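PDB 3F8T: predicted ATPase involved in replication control, Cdc46/Mcm family from Methanopyrus kandleri AV19, which probably binds ATP and single-stranded DNA and may unwind DNA as a helicase of the MCM family in replication. Local coordinates for residues P182-H187 with Y402-I407. The protein carries 2 engineered substitutions. Residues are numbered along the deposited sequence; the frame is centred on the assembly and turned at random.
Sequences PIPEVH and YLLYAI
L404 is packed against I183, P184 and V186, its two methyls parted between them. L404 CD2 lies 3.7 Å from I183 CD1, the two side chains running past each other in opposite directions, and the same leucine methyl meets the P184 ring at CD. On the other branch L404 CD1 is 3.8 Å from V186 CG2, the side chains crossing at about a right angle. I183 has CG1 between its backbone N and carbonyl carbon (chi1 63°), and from there I183 CD1 also comes within 3.6 Å of I407 CG2. Cutting L404 back to an alanine would take away both methyls, which would probably open a gap beside I183 and P184 and leave V186 CG2 only the beta carbon to rest on.

Polar contact runs through one water, which donates to P184 O at 2.7 Å and to L404 O at 2.8 Å. It thus ties a loop carbonyl to a helix carbonyl that could not bond to each other directly. V186 O lies in the plane of the Y405 ring at its edge, 4.0 Å from Y405 CD1, and takes a weak hydrogen bond from R408. Y405 also meets the ring of F196 in helix 190-201.

Apolar packing plus a bridging water fastens the extended linker, which leads from the OB-fold strand 176-180 to helix 190-201, onto helix 396-409 of the AAA-lid region of this MCM homolog.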
loop_
_atom_site.group_PDB
_atom_site.type_symbol
_atom_site.label_atom_id
_atom_site.label_comp_id
_atom_site.label_asym_id
_atom_site.label_seq_id
_atom_site.Cartn_x
_atom_site.Cartn_y
_atom_site.Cartn_z
ATOM N N PRO A 182 3.119 1.933 -3.209
ATOM C CA PRO A 182 1.976 1.153 -2.722
ATOM C C PRO A 182 0.798 1.989 -2.211
ATOM O O PRO A 182 -0.324 1.490 -2.152
ATOM C CB PRO A 182 2.569 0.329 -1.568
ATOM C CG PRO A 182 4.048 0.287 -1.848
ATOM C CD PRO A 182 4.342 1.647 -2.437
ATOM N N ILE A 183 1.039 3.250 -1.872
ATOM C CA ILE A 183 -0.039 4.107 -1.385
ATOM C C ILE A 183 -0.209 5.347 -2.273
ATOM O O ILE A 183 0.755 5.789 -2.896
ATOM C CB ILE A 183 0.136 4.472 0.120
ATOM C CG1 ILE A 183 1.408 5.294 0.354
ATOM C CG2 ILE A 183 0.132 3.181 0.961
ATOM C CD1 ILE A 183 1.381 6.116 1.663
ATOM N N PRO A 184 -1.443 5.878 -2.359
ATOM C CA PRO A 184 -1.731 7.049 -3.182
ATOM C C PRO A 184 -0.904 8.268 -2.783
ATOM O O PRO A 184 -0.645 8.481 -1.600
ATOM C CB PRO A 184 -3.226 7.317 -2.919
ATOM C CG PRO A 184 -3.769 6.027 -2.453
ATOM C CD PRO A 184 -2.652 5.368 -1.685
ATOM N N GLU A 185 -0.502 9.045 -3.785
ATOM C CA GLU A 185 0.191 10.313 -3.598
ATOM C C GLU A 185 -0.796 11.457 -3.335
ATOM O O GLU A 185 -1.833 11.563 -3.990
ATOM C CB GLU A 185 1.001 10.665 -4.847
ATOM C CG GLU A 185 2.097 9.680 -5.223
ATOM C CD GLU A 185 2.802 10.073 -6.510
ATOM O OE1 GLU A 185 3.229 11.255 -6.632
ATOM O OE2 GLU A 185 2.931 9.205 -7.403
ATOM N N VAL A 186 -0.446 12.315 -2.383
ATOM C CA VAL A 186 -1.186 13.523 -2.087
ATOM C C VAL A 186 -0.254 14.694 -2.400
ATOM O O VAL A 186 0.882 14.733 -1.938
ATOM C CB VAL A 186 -1.631 13.550 -0.595
ATOM C CG1 VAL A 186 -1.857 14.960 -0.098
ATOM C CG2 VAL A 186 -2.889 12.712 -0.391
ATOM N N HIS A 187 -0.732 15.626 -3.210
ATOM C CA HIS A 187 0.017 16.837 -3.523
ATOM C C HIS A 187 -0.840 18.016 -3.068
ATOM O O HIS A 187 -1.711 18.496 -3.818
ATOM C CB HIS A 187 0.372 16.900 -5.015
ATOM C CG HIS A 187 1.216 15.752 -5.483
ATOM N ND1 HIS A 187 2.537 15.595 -5.112
ATOM C CD2 HIS A 187 0.926 14.701 -6.288
ATOM C CE1 HIS A 187 3.022 14.496 -5.664
ATOM N NE2 HIS A 187 2.066 13.938 -6.386
ATOM N N TYR A 402 -3.098 13.895 5.444
ATOM C CA TYR A 402 -1.881 14.223 6.194
ATOM C C TYR A 402 -1.007 12.984 6.365
ATOM O O TYR A 402 0.199 13.060 6.191
ATOM C CB TYR A 402 -2.252 14.746 7.579
ATOM C CG TYR A 402 -1.110 15.153 8.490
ATOM C CD1 TYR A 402 -0.575 16.430 8.422
ATOM C CD2 TYR A 402 -0.626 14.290 9.474
ATOM C CE1 TYR A 402 0.442 16.830 9.263
ATOM C CE2 TYR A 402 0.391 14.676 10.337
ATOM C CZ TYR A 402 0.923 15.952 10.229
ATOM O OH TYR A 402 1.909 16.370 11.089
ATOM N N LEU A 403 -1.626 11.857 6.718
ATOM C CA LEU A 403 -0.880 10.603 6.893
ATOM C C LEU A 403 -0.195 10.203 5.597
ATOM O O LEU A 403 1.004 9.919 5.573
ATOM C CB LEU A 403 -1.811 9.481 7.346
ATOM C CG LEU A 403 -1.257 8.050 7.427
ATOM C CD1 LEU A 403 -0.075 7.936 8.404
ATOM C CD2 LEU A 403 -2.389 7.115 7.845
ATOM N N LEU A 404 -0.962 10.196 4.517
ATOM C CA LEU A 404 -0.440 9.848 3.195
ATOM C C LEU A 404 0.757 10.715 2.834
ATOM O O LEU A 404 1.780 10.229 2.284
ATOM C CB LEU A 404 -1.542 10.028 2.144
ATOM C CG LEU A 404 -2.599 8.925 2.041
ATOM C CD1 LEU A 404 -3.691 9.352 1.074
ATOM C CD2 LEU A 404 -1.980 7.612 1.575
ATOM N N TYR A 405 0.596 12.006 3.094
ATOM C CA TYR A 405 1.640 12.984 2.857
ATOM C C TYR A 405 2.888 12.665 3.698
ATOM O O TYR A 405 4.019 12.552 3.169
ATOM C CB TYR A 405 1.098 14.381 3.164
ATOM C CG TYR A 405 2.072 15.491 2.870
ATOM C CD1 TYR A 405 2.330 15.894 1.560
ATOM C CD2 TYR A 405 2.734 16.144 3.902
ATOM C CE1 TYR A 405 3.239 16.922 1.297
ATOM C CE2 TYR A 405 3.634 17.162 3.651
ATOM C CZ TYR A 405 3.873 17.544 2.357
ATOM O OH TYR A 405 4.768 18.548 2.120
ATOM N N ALA A 406 2.680 12.490 4.999
ATOM C CA ALA A 406 3.778 12.245 5.942
ATOM C C ALA A 406 4.606 11.006 5.569
ATOM O O ALA A 406 5.840 11.039 5.629
ATOM C CB ALA A 406 3.214 12.106 7.381
ATOM N N ILE A 407 3.919 9.926 5.186
ATOM C CA ILE A 407 4.571 8.650 4.815
ATOM C C ILE A 407 5.459 8.823 3.593
ATOM O O ILE A 407 6.589 8.314 3.556
ATOM C CB ILE A 407 3.536 7.512 4.509
ATOM C CG1 ILE A 407 2.780 7.086 5.769
ATOM C CG2 ILE A 407 4.242 6.242 3.862
ATOM C CD1 ILE A 407 1.571 6.158 5.445
HETATM O O HOH W 1 1.446 9.671 -0.413
#